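Glucoamylase (Thermoanaerobacterium thermosaccharolyticum, PDB 1LF6) hydrolyses terminal 1,4-linked alpha-glucose units one after another from the non-reducing ends of glucan chains, probably releasing beta-glucose. Local coordinates at residues Glu29-Ala33 with Gly326-Asp331; Trp32-Lys37 with Leu321-Trp325; Gln36-Val40 with Trp51-Ala55; Asp68-Glu74 with Tyr155-Asn161. All coordinates share one frame; numbering follows the deposited sequence.

Interaction 1 of 4, residues Glu29-Ala33 with Gly326-Asp331; sequences EDTWA and GDGQRD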
loop_
_atom_site.group_PDB
_atom_site.type_symbol
_atom_site.label_atom_id
_atom_site.label_comp_id
_atom_site.label_asym_id
_atom_site.label_seq_id
_atom_site.Cartn_x
_atom_site.Cartn_y
_atom_site.Cartn_z
ATOM N N GLU A 29 25.967 1.048 -3.391
ATOM C CA GLU A 29 24.684 0.500 -3.009
ATOM C C GLU A 29 23.662 1.650 -3.048
ATOM O O GLU A 29 24.010 2.818 -3.061
ATOM C CB GLU A 29 24.737 -0.086 -1.604
ATOM C CG GLU A 29 25.525 -1.386 -1.495
ATOM C CD GLU A 29 25.559 -1.934 -0.080
ATOM O OE1 GLU A 29 26.139 -3.020 0.129
ATOM O OE2 GLU A 29 24.992 -1.269 0.815
ATOM N N ASP A 30 22.488 1.180 -3.254
ATOM C CA ASP A 30 21.336 2.057 -3.584
ATOM C C ASP A 30 20.266 1.778 -2.541
ATOM O O ASP A 30 20.427 0.915 -1.638
ATOM C CB ASP A 30 20.940 1.769 -5.009
ATOM C CG ASP A 30 20.137 2.760 -5.765
ATOM O OD1 ASP A 30 19.915 3.931 -5.427
ATOM O OD2 ASP A 30 19.718 2.379 -6.911
ATOM N N THR A 31 19.125 2.354 -2.729
ATOM C CA THR A 31 18.011 2.415 -1.815
ATOM C C THR A 31 16.728 2.457 -2.604
ATOM O O THR A 31 16.761 2.921 -3.770
ATOM C CB THR A 31 18.183 3.661 -0.912
ATOM O OG1 THR A 31 17.448 3.575 0.286
ATOM C CG2 THR A 31 18.052 4.975 -1.613
ATOM N N TRP A 32 15.601 2.202 -2.000
ATOM C CA TRP A 32 14.342 2.348 -2.768
ATOM C C TRP A 32 13.908 3.793 -2.731
ATOM O O TRP A 32 14.455 4.636 -2.030
ATOM C CB TRP A 32 13.300 1.393 -2.210
ATOM C CG TRP A 32 13.639 -0.063 -2.449
ATOM C CD1 TRP A 32 14.216 -0.870 -1.495
ATOM C CD2 TRP A 32 13.562 -0.813 -3.648
ATOM N NE1 TRP A 32 14.443 -2.109 -2.034
ATOM C CE2 TRP A 32 14.046 -2.109 -3.350
ATOM C CE3 TRP A 32 13.085 -0.539 -4.934
ATOM C CZ2 TRP A 32 14.094 -3.113 -4.308
ATOM C CZ3 TRP A 32 13.123 -1.544 -5.876
ATOM C CH2 TRP A 32 13.627 -2.812 -5.556
ATOM N N ALA A 33 12.839 4.074 -3.461
ATOM C CA ALA A 33 12.258 5.412 -3.511
ATOM C C ALA A 33 11.365 5.729 -2.312
ATOM O O ALA A 33 10.944 4.838 -1.575
ATOM C CB ALA A 33 11.457 5.580 -4.809
ATOM N N GLY A 326 11.785 3.888 2.302
ATOM C CA GLY A 326 12.658 3.265 1.323
ATOM C C GLY A 326 13.959 4.014 1.129
ATOM O O GLY A 326 14.993 3.410 0.837
ATOM N N ASP A 327 13.907 5.333 1.290
ATOM C CA ASP A 327 15.088 6.176 1.141
ATOM C C ASP A 327 16.198 5.681 2.065
ATOM O O ASP A 327 17.382 5.756 1.728
ATOM C CB ASP A 327 14.741 7.627 1.488
ATOM C CG ASP A 327 15.932 8.557 1.365
ATOM O OD1 ASP A 327 15.861 9.685 1.899
ATOM O OD2 ASP A 327 16.937 8.168 0.730
ATOM N N GLY A 328 15.805 5.176 3.231
ATOM C CA GLY A 328 16.773 4.674 4.189
ATOM C C GLY A 328 16.908 3.161 4.179
ATOM O O GLY A 328 17.686 2.601 4.953
ATOM N N GLN A 329 16.154 2.495 3.310
ATOM C CA GLN A 329 16.214 1.040 3.213
ATOM C C GLN A 329 17.198 0.589 2.142
ATOM O O GLN A 329 17.191 1.104 1.021
ATOM C CB GLN A 329 14.831 0.455 2.901
ATOM C CG GLN A 329 13.871 0.432 4.081
ATOM C CD GLN A 329 12.788 -0.622 3.918
ATOM O OE1 GLN A 329 13.080 -1.808 3.744
ATOM N NE2 GLN A 329 11.530 -0.195 3.981
ATOM N N ARG A 330 18.045 -0.378 2.489
ATOM C CA ARG A 330 19.021 -0.895 1.539
ATOM C C ARG A 330 18.259 -1.622 0.433
ATOM O O ARG A 330 17.239 -2.265 0.680
ATOM C CB ARG A 330 20.016 -1.834 2.231
ATOM C CG ARG A 330 21.294 -2.058 1.419
ATOM C CD ARG A 330 22.371 -2.779 2.223
ATOM N NE ARG A 330 21.993 -4.148 2.557
ATOM C CZ ARG A 330 22.757 -4.986 3.249
ATOM N NH1 ARG A 330 23.948 -4.598 3.685
ATOM N NH2 ARG A 330 22.334 -6.218 3.502
ATOM N N ASP A 331 18.774 -1.510 -0.786
ATOM C CA ASP A 331 18.158 -2.086 -1.980
ATOM C C ASP A 331 17.953 -3.599 -2.099
ATOM O O ASP A 331 17.320 -4.046 -3.055
ATOM C CB ASP A 331 18.931 -1.609 -3.211
ATOM C CG ASP A 331 20.385 -2.064 -3.200
ATOM O OD1 ASP A 331 21.088 -1.834 -2.188
ATOM O OD2 ASP A 331 20.829 -2.649 -4.210
#
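T31 and W32 meet the turn G326-D331 in a loop-to-loop contact that joins the N-terminal beta sandwich to the (alpha/alpha) barrel of this family 15 glucoamylase. Segment 29-33 runs toward strand 39-42; segment 326-331 starts as a short 3-10 turn directly after W325, the probable substrate-binding tryptophan, and leads on toward helix 342-355. The T31 hydroxyl is swung away from its own backbone N (chi1 -159°), which brings it among the carbonyl oxygens of G326, D327 and Q329. Its OG1 lies 2.6 Å from Q329 O, and its single proton cannot serve all three. A clearer link is D331 N to D30 O at 3.1 Å, with the donor 37° out of the carbonyl plane. W32 N bonds weakly to G326 O, and the D30 carboxylate takes a hydrogen bond from H158 through OD2. The W32 indole lies obliquely to the D331 carbonyl, CZ2 being 3.6 Å from D331 O, and it also packs edge-to-face with H158. Cutting W32 back to an alanine would probably open a gap beside D331 and take away the ring that H158 packs against. At the exposed end E29 OE2 lies 3.3 Å from R330 CD, and E29 OE1 stays 4.5 Å from R330 NH1, attracted by charge alone because no guanidinium N-H points at it.

Interaction 2 of 4, residues Trp32-Lys37 with Leu321-Trp325; sequences WASAQK and LSIPW
I323 lays its terminal methyl on the indole of W32: CD1 is over the five-membered ring, 3.6 Å from its centroid and 20° off the normal, a CH-pi contact. CG1 sits beside the backbone N, opposite the carbonyl carbon (chi1 -59°), and the chain then runs out straight, which carries CD1 up to the ring.

Farther along, A35 pushes its methyl into the other chain instead of meeting a side chain. A35 CB is only 3.3 Å from P324 CA, tighter than usual for two carbons, and the same methyl also rests against the I323 carbonyl and P324 N. S322 lies alongside A35, its CB 3.7 Å from A35 O, and its hydroxyl turns to S320 and S650.

No direct hydrogen bond crosses between the segments; a water bridges them instead. It accepts from I323 N at 2.8 Å and lies 3.1 Å from A33 O, with K37 NZ a weak third partner. K37 folds back on its own segment through a bend at chi2 (-58°), so that NZ gives a hydrogen bond to S34 O at 2.8 Å and forms a salt bridge with E61. The bend also brings K37 CE beside S322 CB.

This buried contact joins the sandwich loop to the barrel loop holding W325, which probably binds substrate; its CB points away from 32-37, NE1 bonds to E583, and its backbone is tied to D647. On the sandwich side, strand 58-63 receives W32 and I323 on E61 and A33 on S60, while L321 lies against W51 and T53 of strand 51-55.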
loop_
_atom_site.group_PDB
_atom_site.type_symbol
_atom_site.label_atom_id
_atom_site.label_comp_id
_atom_site.label_asym_id
_atom_site.label_seq_id
_atom_site.Cartn_x
_atom_site.Cartn_y
_atom_site.Cartn_z
ATOM N N TRP A 32 15.601 2.202 -2.000
ATOM C CA TRP A 32 14.342 2.348 -2.768
ATOM C C TRP A 32 13.908 3.793 -2.731
ATOM O O TRP A 32 14.455 4.636 -2.030
ATOM C CB TRP A 32 13.300 1.393 -2.210
ATOM C CG TRP A 32 13.639 -0.063 -2.449
ATOM C CD1 TRP A 32 14.216 -0.870 -1.495
ATOM C CD2 TRP A 32 13.562 -0.813 -3.648
ATOM N NE1 TRP A 32 14.443 -2.109 -2.034
ATOM C CE2 TRP A 32 14.046 -2.109 -3.350
ATOM C CE3 TRP A 32 13.085 -0.539 -4.934
ATOM C CZ2 TRP A 32 14.094 -3.113 -4.308
ATOM C CZ3 TRP A 32 13.123 -1.544 -5.876
ATOM C CH2 TRP A 32 13.627 -2.812 -5.556
ATOM N N ALA A 33 12.839 4.074 -3.461
ATOM C CA ALA A 33 12.258 5.412 -3.511
ATOM C C ALA A 33 11.365 5.729 -2.312
ATOM O O ALA A 33 10.944 4.838 -1.575
ATOM C CB ALA A 33 11.457 5.580 -4.809
ATOM N N SER A 34 11.081 7.015 -2.130
ATOM C CA SER A 34 10.227 7.468 -1.046
ATOM C C SER A 34 8.901 6.712 -1.110
ATOM O O SER A 34 8.340 6.514 -2.194
ATOM C CB SER A 34 9.967 8.968 -1.173
ATOM O OG SER A 34 8.992 9.395 -0.242
ATOM N N ALA A 35 8.404 6.298 0.053
ATOM C CA ALA A 35 7.152 5.555 0.135
ATOM C C ALA A 35 5.908 6.431 -0.026
ATOM O O ALA A 35 4.795 5.915 -0.149
ATOM C CB ALA A 35 7.088 4.786 1.454
ATOM N N GLN A 36 6.089 7.749 -0.006
ATOM C CA GLN A 36 4.973 8.678 -0.195
ATOM C C GLN A 36 4.735 8.720 -1.705
ATOM O O GLN A 36 5.577 9.203 -2.469
ATOM C CB GLN A 36 5.334 10.070 0.350
ATOM C CG GLN A 36 4.532 11.229 -0.232
ATOM C CD GLN A 36 3.033 11.178 0.076
ATOM O OE1 GLN A 36 2.274 12.006 -0.426
ATOM N NE2 GLN A 36 2.604 10.212 0.896
ATOM N N LYS A 37 3.590 8.199 -2.131
ATOM C CA LYS A 37 3.286 8.138 -3.549
ATOM C C LYS A 37 2.259 9.140 -4.043
ATOM O O LYS A 37 1.247 9.389 -3.390
ATOM C CB LYS A 37 2.824 6.720 -3.916
ATOM C CG LYS A 37 3.792 5.621 -3.509
ATOM C CD LYS A 37 5.166 5.827 -4.123
ATOM C CE LYS A 37 6.090 4.669 -3.787
ATOM N NZ LYS A 37 7.481 4.892 -4.291
ATOM N N LEU A 321 1.385 -0.704 -1.825
ATOM C CA LEU A 321 2.302 -0.829 -2.946
ATOM C C LEU A 321 3.449 0.166 -2.786
ATOM O O LEU A 321 3.710 0.974 -3.668
ATOM C CB LEU A 321 1.564 -0.589 -4.270
ATOM C CG LEU A 321 2.279 -1.066 -5.542
ATOM C CD1 LEU A 321 2.551 -2.568 -5.466
ATOM C CD2 LEU A 321 1.416 -0.749 -6.753
ATOM N N SER A 322 4.120 0.111 -1.642
ATOM C CA SER A 322 5.245 0.989 -1.377
ATOM C C SER A 322 6.236 0.307 -0.449
ATOM O O SER A 322 5.968 -0.773 0.072
ATOM C CB SER A 322 4.776 2.306 -0.745
ATOM O OG SER A 322 4.236 2.110 0.552
ATOM N N ILE A 323 7.383 0.946 -0.257
ATOM C CA ILE A 323 8.429 0.436 0.615
ATOM C C ILE A 323 8.739 1.548 1.612
ATOM O O ILE A 323 9.651 2.346 1.398
ATOM C CB ILE A 323 9.688 0.094 -0.196
ATOM C CG1 ILE A 323 9.337 -0.952 -1.254
ATOM C CG2 ILE A 323 10.791 -0.400 0.730
ATOM C CD1 ILE A 323 10.436 -1.219 -2.245
ATOM N N PRO A 324 7.980 1.611 2.717
ATOM C CA PRO A 324 8.162 2.633 3.754
ATOM C C PRO A 324 9.604 3.001 4.070
ATOM O O PRO A 324 10.466 2.135 4.225
ATOM C CB PRO A 324 7.416 2.052 4.961
ATOM C CG PRO A 324 7.378 0.581 4.685
ATOM C CD PRO A 324 7.103 0.539 3.208
ATOM N N TRP A 325 9.851 4.306 4.150
ATOM C CA TRP A 325 11.177 4.824 4.448
ATOM C C TRP A 325 12.209 4.173 3.533
ATOM O O TRP A 325 13.355 3.942 3.931
ATOM C CB TRP A 325 11.506 4.562 5.920
ATOM C CG TRP A 325 10.475 5.148 6.842
ATOM C CD1 TRP A 325 10.242 6.476 7.072
ATOM C CD2 TRP A 325 9.497 4.431 7.612
ATOM N NE1 TRP A 325 9.182 6.629 7.931
ATOM C CE2 TRP A 325 8.704 5.393 8.280
ATOM C CE3 TRP A 325 9.214 3.070 7.800
ATOM C CZ2 TRP A 325 7.644 5.038 9.124
ATOM C CZ3 TRP A 325 8.157 2.716 8.641
ATOM C CH2 TRP A 325 7.387 3.699 9.292
HETATM O O HOH W 1 8.500 2.999 -1.773
#

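Interaction 3 of 4, residues Gln36-Val40 with Trp51-Ala55; sequences QKQGV and WFTLA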
loop_
_atom_site.group_PDB
_atom_site.type_symbol
_atom_site.label_atom_id
_atom_site.label_comp_id
_atom_site.label_asym_id
_atom_site.label_seq_id
_atom_site.Cartn_x
_atom_site.Cartn_y
_atom_site.Cartn_z
ATOM N N GLN A 36 6.089 7.749 -0.006
ATOM C CA GLN A 36 4.973 8.678 -0.195
ATOM C C GLN A 36 4.735 8.720 -1.705
ATOM O O GLN A 36 5.577 9.203 -2.469
ATOM C CB GLN A 36 5.334 10.070 0.350
ATOM C CG GLN A 36 4.532 11.229 -0.232
ATOM C CD GLN A 36 3.033 11.178 0.076
ATOM O OE1 GLN A 36 2.274 12.006 -0.426
ATOM N NE2 GLN A 36 2.604 10.212 0.896
ATOM N N LYS A 37 3.590 8.199 -2.131
ATOM C CA LYS A 37 3.286 8.138 -3.549
ATOM C C LYS A 37 2.259 9.140 -4.043
ATOM O O LYS A 37 1.247 9.389 -3.390
ATOM C CB LYS A 37 2.824 6.720 -3.916
ATOM C CG LYS A 37 3.792 5.621 -3.509
ATOM C CD LYS A 37 5.166 5.827 -4.123
ATOM C CE LYS A 37 6.090 4.669 -3.787
ATOM N NZ LYS A 37 7.481 4.892 -4.291
ATOM N N GLN A 38 2.534 9.703 -5.215
ATOM C CA GLN A 38 1.637 10.663 -5.856
ATOM C C GLN A 38 0.564 9.880 -6.587
ATOM O O GLN A 38 -0.511 10.403 -6.880
ATOM C CB GLN A 38 2.404 11.516 -6.869
ATOM C CG GLN A 38 3.285 12.584 -6.261
ATOM C CD GLN A 38 4.123 13.277 -7.309
ATOM O OE1 GLN A 38 4.978 12.656 -7.937
ATOM N NE2 GLN A 38 3.880 14.566 -7.512
ATOM N N GLY A 39 0.867 8.621 -6.880
ATOM C CA GLY A 39 -0.091 7.781 -7.573
ATOM C C GLY A 39 0.383 6.356 -7.749
ATOM O O GLY A 39 1.574 6.063 -7.618
ATOM N N VAL A 40 -0.563 5.469 -8.029
ATOM C CA VAL A 40 -0.271 4.065 -8.257
ATOM C C VAL A 40 -1.227 3.600 -9.345
ATOM O O VAL A 40 -2.334 4.122 -9.460
ATOM C CB VAL A 40 -0.477 3.209 -6.981
ATOM C CG1 VAL A 40 0.425 3.718 -5.866
ATOM C CG2 VAL A 40 -1.944 3.242 -6.549
ATOM N N TRP A 51 2.637 -3.054 -12.738
ATOM C CA TRP A 51 2.127 -2.053 -11.806
ATOM C C TRP A 51 3.163 -0.948 -11.710
ATOM O O TRP A 51 4.356 -1.220 -11.786
ATOM C CB TRP A 51 1.961 -2.634 -10.401
ATOM C CG TRP A 51 0.881 -3.650 -10.224
ATOM C CD1 TRP A 51 -0.340 -3.455 -9.649
ATOM C CD2 TRP A 51 0.965 -5.044 -10.528
ATOM N NE1 TRP A 51 -1.019 -4.646 -9.563
ATOM C CE2 TRP A 51 -0.241 -5.639 -10.096
ATOM C CE3 TRP A 51 1.947 -5.853 -11.123
ATOM C CZ2 TRP A 51 -0.492 -7.009 -10.237
ATOM C CZ3 TRP A 51 1.695 -7.211 -11.264
ATOM C CH2 TRP A 51 0.484 -7.776 -10.821
ATOM N N PHE A 52 2.719 0.293 -11.537
ATOM C CA PHE A 52 3.654 1.408 -11.394
ATOM C C PHE A 52 3.244 2.310 -10.235
ATOM O O PHE A 52 2.091 2.295 -9.798
ATOM C CB PHE A 52 3.722 2.250 -12.677
ATOM C CG PHE A 52 2.442 2.971 -13.006
ATOM C CD1 PHE A 52 1.451 2.350 -13.764
ATOM C CD2 PHE A 52 2.217 4.266 -12.543
ATOM C CE1 PHE A 52 0.256 3.006 -14.054
ATOM C CE2 PHE A 52 1.026 4.928 -12.829
ATOM C CZ PHE A 52 0.044 4.296 -13.585
ATOM N N THR A 53 4.204 3.082 -9.734
ATOM C CA THR A 53 3.960 4.024 -8.647
ATOM C C THR A 53 4.680 5.311 -9.016
ATOM O O THR A 53 5.656 5.283 -9.763
ATOM C CB THR A 53 4.513 3.515 -7.288
ATOM O OG1 THR A 53 5.937 3.348 -7.368
ATOM C CG2 THR A 53 3.878 2.191 -6.923
ATOM N N LEU A 54 4.183 6.435 -8.509
ATOM C CA LEU A 54 4.778 7.737 -8.784
ATOM C C LEU A 54 5.193 8.398 -7.471
ATOM O O LEU A 54 4.502 8.278 -6.459
ATOM C CB LEU A 54 3.769 8.645 -9.505
ATOM C CG LEU A 54 3.120 8.109 -10.783
ATOM C CD1 LEU A 54 2.084 9.109 -11.293
ATOM C CD2 LEU A 54 4.187 7.858 -11.834
ATOM N N ALA A 55 6.319 9.102 -7.497
ATOM C CA ALA A 55 6.825 9.790 -6.315
ATOM C C ALA A 55 7.803 10.880 -6.743
ATOM O O ALA A 55 8.596 10.684 -7.667
ATOM C CB ALA A 55 7.521 8.794 -5.379
#
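Strands 39-42 and 51-55 form an antiparallel beta hairpin at one border of the seven-stranded sheet of the N-terminal sandwich, and Q36-V40 against W51-A55 is where 39-42 enters it. G39 and L54 are a hydrogen-bonded pair, V40 and T53 a non-hydrogen-bonded one. L54 N gives to G39 O at 2.8 Å, and just before the strand Q38 N gives to L54 O at 2.7 Å, coming from 43° above the carbonyl plane. The CA-H groups of T53 and V40 add contacts to G39 O and F52 O.

On the face shared by V40 and T53, the methyls V40 CG1 and T53 CG2 touch at 3.9 Å. T53 OG1, placed between its backbone N and carbonyl carbon (chi1 62°), bonds to S60 and the E61 carbonyl. L54 lies on the other face, against Y107, L109 and I124 of the second sheet. The aliphatic part of K37 crosses the end of strand 51-55 at a slant: CD is 3.5 Å from L54 O and 4.0 Å from A55 CB. Q38 extends the other way, its OE1 taking G57 N and its NE2 reaching S95.

With an alanine in place of K37, E61 would probably be left without its charge mate and a gap would open beside T53 and A55. The K37 amine itself lies 3.8 Å from T53 OG1 in buried surroundings. The nearby E61 carboxylate is likely to keep it charged there, while its methylenes do the apolar packing against the strand.

Interaction 4 of 4, residues Asp68-Glu74 with Tyr155-Asn161; sequences DTADVKE and YDPHIKN
K73 N points almost straight down the C=O of D156, a hydrogen bond of 3.0 Å with 173° at the hydrogen, and D156 N answers with a bond to E74 O just as straight at the hydrogen, though tilted from the carbonyl plane. Two shorter bonds follow, H158 N to D71 O and N161 N to A70 O, each 2.7 Å. With D71 CG beside the backbone N and anti to the carbonyl carbon (chi1 -60°), the carboxylate is turned to K160, and OD2 accepts from K160 N at 3.0 Å with the anti lone pair.

The K73 and D156 bonds tie strand 70-80 to strand 150-157 in the seven-stranded sheet of the sandwich, with V72 and P157 as a non-hydrogen-bonded antiparallel pair, and the others carry the pairing into the loop after P157. The chain turns a corner at K73, and there its side chain lies over the imidazole of H158: CB is 3.5 Å from the ring centroid and 4° off the normal, a CH-pi contact. The two side chains run the same way; K73 NZ ends in a salt bridge with E74. On the sandwich interior V72 meets the Y155 ring at its edge, CG2 lying in the ring plane 3.7 Å from CE1. P157 CD sits over one face of that ring, toward its rim, and Y155 OH reaches T188 in the opposing sheet.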
loop_
_atom_site.group_PDB
_atom_site.type_symbol
_atom_site.label_atom_id
_atom_site.label_comp_id
_atom_site.label_asym_id
_atom_site.label_seq_id
_atom_site.Cartn_x
_atom_site.Cartn_y
_atom_site.Cartn_z
ATOM N N ASP A 68 4.341 -8.285 -6.014
ATOM C CA ASP A 68 5.365 -8.241 -4.970
ATOM C C ASP A 68 6.761 -8.359 -5.580
ATOM O O ASP A 68 7.743 -8.611 -4.880
ATOM C CB ASP A 68 5.135 -9.344 -3.925
ATOM C CG ASP A 68 5.531 -10.724 -4.418
ATOM O OD1 ASP A 68 5.511 -10.958 -5.645
ATOM O OD2 ASP A 68 5.849 -11.586 -3.567
ATOM N N THR A 69 6.842 -8.163 -6.893
ATOM C CA THR A 69 8.121 -8.226 -7.594
ATOM C C THR A 69 8.453 -6.868 -8.216
ATOM O O THR A 69 8.050 -6.569 -9.345
ATOM C CB THR A 69 8.106 -9.301 -8.702
ATOM O OG1 THR A 69 7.650 -10.540 -8.152
ATOM C CG2 THR A 69 9.515 -9.512 -9.268
ATOM N N ALA A 70 9.164 -6.038 -7.459
ATOM C CA ALA A 70 9.567 -4.726 -7.940
ATOM C C ALA A 70 10.806 -4.950 -8.797
ATOM O O ALA A 70 11.683 -5.735 -8.441
ATOM C CB ALA A 70 9.886 -3.811 -6.771
ATOM N N ASP A 71 10.872 -4.265 -9.930
ATOM C CA ASP A 71 11.991 -4.420 -10.848
ATOM C C ASP A 71 12.657 -3.097 -11.157
ATOM O O ASP A 71 13.741 -3.058 -11.736
ATOM C CB ASP A 71 11.499 -5.032 -12.157
ATOM C CG ASP A 71 10.865 -6.384 -11.965
ATOM O OD1 ASP A 71 9.676 -6.539 -12.315
ATOM O OD2 ASP A 71 11.554 -7.297 -11.464
ATOM N N VAL A 72 12.000 -2.011 -10.769
ATOM C CA VAL A 72 12.508 -0.677 -11.040
ATOM C C VAL A 72 12.507 0.199 -9.792
ATOM O O VAL A 72 11.598 0.122 -8.969
ATOM C CB VAL A 72 11.641 0.003 -12.125
ATOM C CG1 VAL A 72 12.165 1.396 -12.426
ATOM C CG2 VAL A 72 11.621 -0.856 -13.381
ATOM N N LYS A 73 13.531 1.032 -9.652
ATOM C CA LYS A 73 13.609 1.921 -8.505
ATOM C C LYS A 73 13.070 3.284 -8.925
ATOM O O LYS A 73 12.268 3.893 -8.214
ATOM C CB LYS A 73 15.059 2.035 -8.028
ATOM C CG LYS A 73 15.248 2.810 -6.728
ATOM C CD LYS A 73 15.560 4.273 -6.975
ATOM C CE LYS A 73 15.916 4.987 -5.675
ATOM N NZ LYS A 73 16.361 6.389 -5.909
ATOM N N GLU A 74 13.505 3.746 -10.096
ATOM C CA GLU A 74 13.079 5.034 -10.628
ATOM C C GLU A 74 13.340 5.201 -12.119
ATOM O O GLU A 74 14.122 4.469 -12.722
ATOM C CB GLU A 74 13.803 6.182 -9.930
ATOM C CG GLU A 74 13.383 6.475 -8.517
ATOM C CD GLU A 74 13.946 7.801 -8.054
ATOM O OE1 GLU A 74 15.177 7.988 -8.183
ATOM O OE2 GLU A 74 13.163 8.653 -7.570
ATOM N N TYR A 155 17.281 5.689 -16.083
ATOM C CA TYR A 155 16.503 4.522 -15.697
ATOM C C TYR A 155 17.311 3.669 -14.724
ATOM O O TYR A 155 18.416 3.238 -15.048
ATOM C CB TYR A 155 16.156 3.704 -16.946
ATOM C CG TYR A 155 15.636 2.312 -16.672
ATOM C CD1 TYR A 155 14.540 2.106 -15.836
ATOM C CD2 TYR A 155 16.236 1.195 -17.258
ATOM C CE1 TYR A 155 14.052 0.825 -15.591
ATOM C CE2 TYR A 155 15.754 -0.089 -17.021
ATOM C CZ TYR A 155 14.662 -0.266 -16.185
ATOM O OH TYR A 155 14.177 -1.531 -15.954
ATOM N N ASP A 156 16.762 3.422 -13.536
ATOM C CA ASP A 156 17.462 2.614 -12.541
ATOM C C ASP A 156 16.775 1.274 -12.298
ATOM O O ASP A 156 15.815 1.183 -11.535
ATOM C CB ASP A 156 17.569 3.369 -11.218
ATOM C CG ASP A 156 18.404 2.628 -10.196
ATOM O OD1 ASP A 156 18.567 3.150 -9.080
ATOM O OD2 ASP A 156 18.903 1.524 -10.507
ATOM N N PRO A 157 17.265 0.210 -12.943
ATOM C CA PRO A 157 16.641 -1.095 -12.742
ATOM C C PRO A 157 17.077 -1.796 -11.460
ATOM O O PRO A 157 18.262 -1.811 -11.115
ATOM C CB PRO A 157 17.060 -1.863 -13.988
ATOM C CG PRO A 157 18.436 -1.342 -14.234
ATOM C CD PRO A 157 18.278 0.149 -14.014
ATOM N N HIS A 158 16.100 -2.357 -10.752
ATOM C CA HIS A 158 16.339 -3.122 -9.529
ATOM C C HIS A 158 15.548 -4.402 -9.723
ATOM O O HIS A 158 14.624 -4.696 -8.965
ATOM C CB HIS A 158 15.809 -2.390 -8.297
ATOM C CG HIS A 158 16.717 -1.312 -7.798
ATOM N ND1 HIS A 158 16.669 -0.845 -6.503
ATOM C CD2 HIS A 158 17.685 -0.599 -8.421
ATOM C CE1 HIS A 158 17.568 0.110 -6.349
ATOM N NE2 HIS A 158 18.198 0.279 -7.498
ATOM N N ILE A 159 15.916 -5.155 -10.752
ATOM C CA ILE A 159 15.218 -6.383 -11.092
ATOM C C ILE A 159 15.120 -7.387 -9.955
ATOM O O ILE A 159 16.094 -7.655 -9.243
ATOM C CB ILE A 159 15.859 -7.033 -12.332
ATOM C CG1 ILE A 159 15.911 -5.998 -13.459
ATOM C CG2 ILE A 159 15.047 -8.251 -12.779
ATOM C CD1 ILE A 159 16.731 -6.425 -14.646
ATOM N N LYS A 160 13.919 -7.931 -9.795
ATOM C CA LYS A 160 13.621 -8.898 -8.750
ATOM C C LYS A 160 13.973 -8.418 -7.345
ATOM O O LYS A 160 14.666 -9.099 -6.594
ATOM C CB LYS A 160 14.299 -10.236 -9.041
ATOM C CG LYS A 160 13.558 -11.078 -10.064
ATOM C CD LYS A 160 13.930 -12.547 -9.928
ATOM C CE LYS A 160 12.945 -13.434 -10.661
ATOM N NZ LYS A 160 13.201 -14.877 -10.390
ATOM N N ASN A 161 13.483 -7.228 -7.012
ATOM C CA ASN A 161 13.673 -6.626 -5.691
ATOM C C ASN A 161 15.089 -6.358 -5.195
ATOM O O ASN A 161 15.332 -6.397 -3.991
ATOM C CB ASN A 161 12.939 -7.462 -4.640
ATOM C CG ASN A 161 11.465 -7.613 -4.951
ATOM O OD1 ASN A 161 10.991 -8.710 -5.238
ATOM N ND2 ASN A 161 10.735 -6.510 -4.903
#

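In the fold
Interactions 1 and 2 share W32 and A33 and have centres about 9 Å apart; Q329 NE2 probably bonds to P324 O (2.6 Å), tying the barrel-side segments together. Interaction 3 continues from interaction 2 through Q36 and K37, centres about 8 Å apart, and takes the chain into the sheet that interaction 4 also joins. D30 links interactions 1 and 4: its OD2 is 2.7 Å from H158 NE2 and close to the D156 carboxylate, a pairing that may need a shared proton. Interaction 2 comes nearest the active site: it contains W325, which probably binds substrate, and the P324 side chain lies about 11 Å from that of E438, the likely proton donor.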